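Local coordinates for Cel44C (Paenibacillus polymyxa, PDB 2YIH), which hydrolyses xyloglucan and cellulose-type beta-1,4-glucans as an endo-acting enzyme, this chain being its glycoside hydrolase family 44 part, at residues E227-V232 / A355-S360; L449-K454 / A462-S467. The protein carries 8 engineered substitutions. All blocks are in the same frame, centred on the assembly; numbering follows the deposited sequence.

Contact 1. Residues E227-V232 / A355-S360; sequences EVFGPV and AMTSYS. Unlike the reference sequence in segment 227-232: Val228 (reference Ile). Engineered in segment 355-360: Ser358 (natural residue Glu).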
ATOM      1  N   GLU A 227     -12.186   7.751  -6.651  1.00  9.80           N
ATOM      2  CA  GLU A 227     -11.260   6.875  -7.366  1.00  9.83           C
ATOM      3  C   GLU A 227     -11.552   5.435  -7.013  1.00  9.48           C
ATOM      4  O   GLU A 227     -11.591   5.084  -5.839  1.00  9.64           O
ATOM      5  CB  GLU A 227      -9.834   7.215  -6.973  1.00 11.14           C
ATOM      6  CG  GLU A 227      -9.455   8.641  -7.433  1.00 12.58           C
ATOM      7  CD  GLU A 227      -8.014   8.983  -7.116  1.00 14.70           C
ATOM      8  OE1 GLU A 227      -7.610   8.821  -5.965  1.00 12.91           O
ATOM      9  OE2 GLU A 227      -7.242   9.258  -8.074  1.00 20.52           O
ATOM     10  N   VAL A 228     -11.758   4.610  -8.034  1.00  8.70           N
ATOM     11  CA  VAL A 228     -12.047   3.171  -7.826  1.00  8.19           C
ATOM     12  C   VAL A 228     -10.771   2.366  -8.023  1.00  7.99           C
ATOM     13  O   VAL A 228     -10.099   2.475  -9.078  1.00  8.02           O
ATOM     14  CB  VAL A 228     -13.189   2.701  -8.780  1.00  8.38           C
ATOM     15  CG1 VAL A 228     -13.250   1.144  -8.894  1.00  8.62           C
ATOM     16  CG2 VAL A 228     -14.536   3.327  -8.315  1.00  8.03           C
ATOM     17  N   PHE A 229     -10.458   1.534  -7.028  1.00  7.44           N
ATOM     18  CA  PHE A 229      -9.206   0.754  -6.997  1.00  7.46           C
ATOM     19  C   PHE A 229      -9.568  -0.716  -7.216  1.00  8.05           C
ATOM     20  O   PHE A 229     -10.492  -1.241  -6.538  1.00  7.66           O
ATOM     21  CB  PHE A 229      -8.590   0.801  -5.598  1.00  7.15           C
ATOM     22  CG  PHE A 229      -7.918   2.098  -5.245  1.00  6.90           C
ATOM     23  CD1 PHE A 229      -8.635   3.313  -5.272  1.00  7.04           C
ATOM     24  CD2 PHE A 229      -6.601   2.098  -4.833  1.00  6.65           C
ATOM     25  CE1 PHE A 229      -8.012   4.519  -4.904  1.00  6.85           C
ATOM     26  CE2 PHE A 229      -5.968   3.277  -4.430  1.00  6.82           C
ATOM     27  CZ  PHE A 229      -6.683   4.480  -4.465  1.00  6.79           C
ATOM     28  N   GLY A 230      -8.869  -1.366  -8.138  1.00  7.64           N
ATOM     29  CA  GLY A 230      -9.051  -2.818  -8.336  1.00  7.87           C
ATOM     30  C   GLY A 230      -7.848  -3.393  -9.043  1.00  7.73           C
ATOM     31  O   GLY A 230      -7.100  -2.649  -9.658  1.00  7.65           O
ATOM     32  N   PRO A 231      -7.718  -4.739  -9.091  1.00  7.84           N
ATOM     33  CA  PRO A 231      -8.572  -5.733  -8.477  1.00  7.71           C
ATOM     34  C   PRO A 231      -8.114  -6.161  -7.089  1.00  7.65           C
ATOM     35  O   PRO A 231      -8.708  -7.094  -6.527  1.00  8.13           O
ATOM     36  CB  PRO A 231      -8.496  -6.943  -9.461  1.00  7.65           C
ATOM     37  CG  PRO A 231      -7.308  -6.610 -10.470  1.00  7.61           C
ATOM     38  CD  PRO A 231      -6.634  -5.356  -9.861  1.00  7.48           C
ATOM     39  N   VAL A 232      -7.141  -5.444  -6.500  1.00  7.45           N
ATOM     40  CA  VAL A 232      -6.689  -5.713  -5.112  1.00  7.10           C
ATOM     41  C   VAL A 232      -6.081  -7.139  -5.020  1.00  7.05           C
ATOM     42  O   VAL A 232      -6.447  -7.962  -4.149  1.00  6.89           O
ATOM     43  CB  VAL A 232      -7.850  -5.500  -4.057  1.00  7.29           C
ATOM     44  CG1 VAL A 232      -7.265  -5.233  -2.675  1.00  7.69           C
ATOM     45  CG2 VAL A 232      -8.753  -4.284  -4.464  1.00  7.35           C
ATOM     46  N   ALA A 355      -1.114   1.236  -7.410  1.00  7.65           N
ATOM     47  CA  ALA A 355      -1.023   1.297  -5.941  1.00  7.64           C
ATOM     48  C   ALA A 355      -0.648  -0.066  -5.398  1.00  7.82           C
ATOM     49  O   ALA A 355      -1.124  -1.089  -5.901  1.00  8.32           O
ATOM     50  CB  ALA A 355      -2.335   1.753  -5.294  1.00  7.44           C
ATOM     51  N   MET A 356       0.170  -0.052  -4.356  1.00  7.47           N
ATOM     52  CA  MET A 356       0.558  -1.261  -3.639  1.00  7.58           C
ATOM     53  C   MET A 356      -0.077  -1.179  -2.248  1.00  7.38           C
ATOM     54  O   MET A 356       0.505  -0.601  -1.324  1.00  8.00           O
ATOM     55  CB  MET A 356       2.089  -1.356  -3.548  1.00  8.20           C
ATOM     56  CG  MET A 356       2.536  -2.640  -2.891  1.00  8.61           C
ATOM     57  SD  MET A 356       4.347  -2.782  -2.910  1.00 11.30           S
ATOM     58  CE  MET A 356       4.663  -3.062  -4.580  1.00 10.80           C
ATOM     59  N   THR A 357      -1.331  -1.632  -2.139  1.00  7.00           N
ATOM     60  CA  THR A 357      -2.176  -1.295  -0.971  1.00  7.13           C
ATOM     61  C   THR A 357      -2.015  -2.194   0.238  1.00  7.41           C
ATOM     62  O   THR A 357      -2.665  -1.977   1.267  1.00  7.05           O
ATOM     63  CB  THR A 357      -3.678  -1.298  -1.346  1.00  6.96           C
ATOM     64  OG1 THR A 357      -4.031  -2.580  -1.885  1.00  7.10           O
ATOM     65  CG2 THR A 357      -3.940  -0.195  -2.413  1.00  7.29           C
ATOM     66  N   SER A 358      -1.187  -3.215   0.117  1.00  8.24           N
ATOM     67  CA  SER A 358      -0.844  -4.030   1.283  1.00  7.94           C
ATOM     68  C   SER A 358       0.488  -4.700   0.992  1.00  7.65           C
ATOM     69  O   SER A 358       0.643  -5.421  -0.028  1.00  7.34           O
ATOM     70  CB  SER A 358      -1.979  -5.047   1.538  1.00  8.30           C
ATOM     71  OG  SER A 358      -1.989  -5.543   2.889  1.00  9.69           O
ATOM     72  N   TYR A 359       1.465  -4.472   1.868  1.00  7.31           N
ATOM     73  CA  TYR A 359       2.804  -5.048   1.678  1.00  7.65           C
ATOM     74  C   TYR A 359       3.576  -4.985   2.983  1.00  7.99           C
ATOM     75  O   TYR A 359       3.287  -4.158   3.846  1.00  8.71           O
ATOM     76  CB  TYR A 359       3.568  -4.297   0.565  1.00  7.46           C
ATOM     77  CG  TYR A 359       4.084  -2.901   0.950  1.00  7.11           C
ATOM     78  CD1 TYR A 359       3.248  -1.777   0.894  1.00  7.23           C
ATOM     79  CD2 TYR A 359       5.409  -2.730   1.356  1.00  6.93           C
ATOM     80  CE1 TYR A 359       3.722  -0.512   1.268  1.00  6.89           C
ATOM     81  CE2 TYR A 359       5.895  -1.485   1.696  1.00  7.17           C
ATOM     82  CZ  TYR A 359       5.061  -0.387   1.647  1.00  7.01           C
ATOM     83  OH  TYR A 359       5.576   0.862   1.944  1.00  7.62           O
ATOM     84  N   SER A 360       4.641  -5.768   3.068  1.00  8.23           N
ATOM     85  CA  SER A 360       5.552  -5.720   4.219  1.00  8.44           C
ATOM     86  C   SER A 360       6.791  -6.498   3.837  1.00  8.49           C
ATOM     87  O   SER A 360       6.687  -7.505   3.126  1.00  9.29           O
ATOM     88  CB  SER A 360       4.921  -6.413   5.444  1.00  8.99           C
ATOM     89  OG  SER A 360       5.911  -6.559   6.460  1.00  8.98           O
TER

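Contact 2. Residues L449-K454 / A462-S467; sequences LVVMNK and AQFDLS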
ATOM      1  N   LEU A 449      18.581  14.117   1.536  1.00 11.55           N
ATOM      2  CA  LEU A 449      19.196  12.867   1.096  1.00 12.15           C
ATOM      3  C   LEU A 449      18.912  11.810   2.135  1.00 12.20           C
ATOM      4  O   LEU A 449      19.185  12.026   3.318  1.00 14.15           O
ATOM      5  CB  LEU A 449      20.718  12.992   0.986  1.00 13.34           C
ATOM      6  CG  LEU A 449      21.270  14.165   0.197  1.00 13.64           C
ATOM      7  CD1 LEU A 449      22.811  14.074   0.258  1.00 15.20           C
ATOM      8  CD2 LEU A 449      20.777  14.177  -1.261  1.00 14.37           C
ATOM      9  N   VAL A 450      18.344  10.686   1.716  1.00 10.91           N
ATOM     10  CA  VAL A 450      18.224   9.521   2.631  1.00 10.47           C
ATOM     11  C   VAL A 450      19.215   8.481   2.135  1.00 10.62           C
ATOM     12  O   VAL A 450      19.214   8.111   0.950  1.00 10.57           O
ATOM     13  CB  VAL A 450      16.759   8.972   2.683  1.00 10.48           C
ATOM     14  CG1 VAL A 450      16.725   7.577   3.396  1.00 10.46           C
ATOM     15  CG2 VAL A 450      15.866   9.931   3.425  1.00 10.65           C
ATOM     16  N   VAL A 451      20.154   8.110   3.001  1.00 10.10           N
ATOM     17  CA  VAL A 451      21.206   7.165   2.637  1.00 10.69           C
ATOM     18  C   VAL A 451      21.282   6.026   3.667  1.00 10.80           C
ATOM     19  O   VAL A 451      21.013   6.216   4.872  1.00 10.60           O
ATOM     20  CB  VAL A 451      22.577   7.885   2.470  1.00 11.48           C
ATOM     21  CG1 VAL A 451      23.042   8.552   3.785  1.00 11.99           C
ATOM     22  CG2 VAL A 451      23.637   6.916   1.908  1.00 11.35           C
ATOM     23  N   MET A 452      21.591   4.834   3.203  1.00 10.54           N
ATOM     24  CA  MET A 452      21.667   3.709   4.134  1.00 10.45           C
ATOM     25  C   MET A 452      22.792   2.757   3.808  1.00 10.55           C
ATOM     26  O   MET A 452      23.133   2.571   2.639  1.00 11.01           O
ATOM     27  CB  MET A 452      20.327   2.969   4.195  1.00 10.84           C
ATOM     28  CG  MET A 452      19.944   2.241   2.895  1.00 10.59           C
ATOM     29  SD  MET A 452      18.168   2.281   2.560  1.00 10.59           S
ATOM     30  CE  MET A 452      18.010   4.010   2.029  1.00 11.33           C
ATOM     31  N   ASN A 453      23.349   2.140   4.858  1.00 10.21           N
ATOM     32  CA  ASN A 453      24.330   1.070   4.726  1.00 11.53           C
ATOM     33  C   ASN A 453      23.706  -0.267   5.124  1.00 11.57           C
ATOM     34  O   ASN A 453      23.327  -0.460   6.302  1.00 11.64           O
ATOM     35  CB  ASN A 453      25.530   1.391   5.644  1.00 11.58           C
ATOM     36  CG  ASN A 453      26.698   0.429   5.448  1.00 11.94           C
ATOM     37  OD1 ASN A 453      26.558  -0.632   4.852  1.00 11.25           O
ATOM     38  ND2 ASN A 453      27.837   0.775   6.035  1.00 12.69           N
ATOM     39  N   LYS A 454      23.585  -1.161   4.134  1.00 12.16           N
ATOM     40  CA  LYS A 454      22.980  -2.489   4.295  0.50 12.24           C
ATOM     41  C   LYS A 454      24.004  -3.537   4.748  1.00 12.79           C
ATOM     42  O   LYS A 454      23.644  -4.687   5.050  1.00 12.50           O
ATOM     43  CB  LYS A 454      22.355  -2.947   2.970  0.50 12.02           C
ATOM     44  CG  LYS A 454      21.196  -2.062   2.479  0.50 11.75           C
ATOM     45  CD  LYS A 454      20.700  -2.482   1.104  0.50 11.68           C
ATOM     46  CE  LYS A 454      21.511  -1.827   0.000  0.50 11.64           C
ATOM     47  NZ  LYS A 454      21.118  -2.353  -1.327  0.50 11.50           N
ATOM     48  N   ALA A 462      30.892   7.723   2.600  1.00 17.74           N
ATOM     49  CA  ALA A 462      30.165   8.139   1.400  1.00 17.98           C
ATOM     50  C   ALA A 462      30.691   9.497   0.984  1.00 18.08           C
ATOM     51  O   ALA A 462      30.601  10.453   1.748  1.00 18.71           O
ATOM     52  CB  ALA A 462      28.650   8.223   1.688  1.00 17.25           C
ATOM     53  N   GLN A 463      31.232   9.577  -0.230  1.00 17.31           N
ATOM     54  CA  GLN A 463      31.728  10.821  -0.782  1.00 17.71           C
ATOM     55  C   GLN A 463      30.635  11.362  -1.697  1.00 15.84           C
ATOM     56  O   GLN A 463      30.359  10.759  -2.737  1.00 15.46           O
ATOM     57  CB  GLN A 463      32.983  10.508  -1.610  1.00 18.70           C
ATOM     58  CG  GLN A 463      33.549  11.660  -2.401  1.00 21.34           C
ATOM     59  CD  GLN A 463      34.825  11.265  -3.114  0.20 20.24           C
ATOM     60  OE1 GLN A 463      35.217  11.889  -4.100  0.10 20.53           O
ATOM     61  NE2 GLN A 463      35.465  10.199  -2.635  0.50 20.51           N
ATOM     62  N   PHE A 464      29.975  12.433  -1.271  1.00 16.21           N
ATOM     63  CA  PHE A 464      28.860  13.014  -2.034  1.00 16.72           C
ATOM     64  C   PHE A 464      29.352  14.113  -2.973  1.00 17.32           C
ATOM     65  O   PHE A 464      30.142  14.970  -2.570  1.00 17.71           O
ATOM     66  CB  PHE A 464      27.823  13.626  -1.107  1.00 16.74           C
ATOM     67  CG  PHE A 464      27.069  12.624  -0.290  1.00 17.70           C
ATOM     68  CD1 PHE A 464      27.573  12.202   0.938  1.00 18.60           C
ATOM     69  CD2 PHE A 464      25.847  12.114  -0.737  1.00 18.13           C
ATOM     70  CE1 PHE A 464      26.858  11.294   1.719  1.00 19.21           C
ATOM     71  CE2 PHE A 464      25.120  11.202   0.054  1.00 18.39           C
ATOM     72  CZ  PHE A 464      25.644  10.790   1.264  1.00 18.87           C
ATOM     73  N   ASP A 465      28.862  14.083  -4.213  1.00 17.49           N
ATOM     74  CA  ASP A 465      29.154  15.115  -5.216  1.00 19.32           C
ATOM     75  C   ASP A 465      27.798  15.685  -5.608  1.00 18.74           C
ATOM     76  O   ASP A 465      26.944  14.927  -6.030  1.00 19.67           O
ATOM     77  CB  ASP A 465      29.852  14.482  -6.441  1.00 21.02           C
ATOM     78  CG  ASP A 465      29.969  15.445  -7.626  1.00 27.94           C
ATOM     79  OD1 ASP A 465      30.779  16.400  -7.557  1.00 33.90           O
ATOM     80  N   LEU A 466      27.567  16.972  -5.339  1.00 18.16           N
ATOM     81  CA  LEU A 466      26.236  17.596  -5.519  1.00 18.57           C
ATOM     82  C   LEU A 466      26.240  18.556  -6.703  1.00 20.79           C
ATOM     83  O   LEU A 466      27.184  19.316  -6.864  1.00 21.34           O
ATOM     84  CB  LEU A 466      25.810  18.366  -4.269  1.00 17.46           C
ATOM     85  CG  LEU A 466      26.044  17.750  -2.880  1.00 17.90           C
ATOM     86  CD1 LEU A 466      25.695  18.724  -1.777  1.00 18.12           C
ATOM     87  CD2 LEU A 466      25.206  16.468  -2.741  1.00 17.30           C
ATOM     88  N   SER A 467      25.200  18.495  -7.532  1.00 22.34           N
ATOM     89  CA  SER A 467      24.960  19.501  -8.566  0.50 22.12           C
ATOM     90  C   SER A 467      23.699  20.284  -8.242  1.00 23.55           C
ATOM     91  O   SER A 467      22.604  19.696  -8.087  1.00 22.51           O
ATOM     92  CB  SER A 467      24.817  18.838  -9.930  0.50 23.15           C
ATOM     93  OG  SER A 467      25.978  18.103 -10.250  0.50 23.48           O
TER

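Contact 1. Residues E227-V232 / A355-S360
Phe229 and Ala355 meet inside the barrel, the phenyl ring offering CE2 to Ala355 CB at 4.0 Å. The methyl approaches the ring obliquely, and so does that of Thr357, whose CG2 sits 4.3 Å from Phe229 CD2; the two methyls lie near the same CD2-CE2 edge, one on either side of the ring plane. At the opposite edge, Glu227 O lies in the ring plane, 3.5 Å from Phe229 CD1. With CG anti to its carbonyl carbon (chi1 -75°), Phe229 throws its ring inward across the lumen of the eight-stranded parallel barrel of the TIM type. Strands 227-233 and 353-359 are not neighbours there: strand 280-285 runs between them, and the axes of the two short strand segments approach to 9.3 Å at 60°. Thr357 turns its two branches to different tasks, CG2 to the phenyl and OG1 to a hydrogen bond with Asp282. Val232, which follows the cis peptide between Gly230 and Pro231, brings CG1 to 4.3 Å from Thr357 OG1, a loose touch; its side chain is about 9 Å from a bound glucose unit. Beside Thr357, Ser358, an engineered replacement of the natural Glu, hydrogen-bonds Tyr286 of the glycan pocket.

Contact 2. Residues L449-K454 / A462-S467
Leu449 and Phe464 both carry CG anti to their own carbonyl carbon (chi1 -51° and -69°), and from opposite directions each reaches into the layer between their strands. The leucine chain then runs on extended, CD1 anti to CA, which sets that methyl against the phenyl ring. It straddles one bond of the ring: Leu449 CD1 is 3.7 Å from Phe464 CD2, and CE2 of the same ring is equally near. The approach is oblique, with the methyl set neither over the ring nor in its plane. Val451, two residues along on the same side of its strand, meets the ring differently: its CG1 comes to the edge near the ring plane, 4.3 Å from Phe464 CZ. One methyl thus flanks the phenyl and another closes its far end. The ring also stacks with Phe501 and touches Ile12, so apolar groups from several strands meet at it. Backbones stay well apart, Val451 CA and Ala462 CA being 9.1 Å from each other, and side chains bridge the distance. Val450 and Met452 point to the other side of strand 446-453. Two strands separated by three others in the order of one sheet, yet facing each other across an apolar filling, are what a beta-sandwich gives, here the smaller domain beside the catalytic barrel.

The chain starts in the sandwich with strand 9-22, then leaves it to build the barrel. Contact 1 closes a long loop there: 122 residues, rich in helix and including the intervening strand 280-285, lie between its segments. After strand 353-359 come helix 367-382 and the last barrel strand, 387-390, before the chain returns to the sandwich, where contact 2 closes a link of just seven residues. The two loops follow in series, neither nested nor crossing. The centres of contact 1 and contact 2 are about 32 Å apart, and the nearest atoms of contact 1 and contact 2 about 13 Å. Helix 367-382 spans the interval: Tyr359 packs on it from the barrel, strand 446-453 from the sandwich.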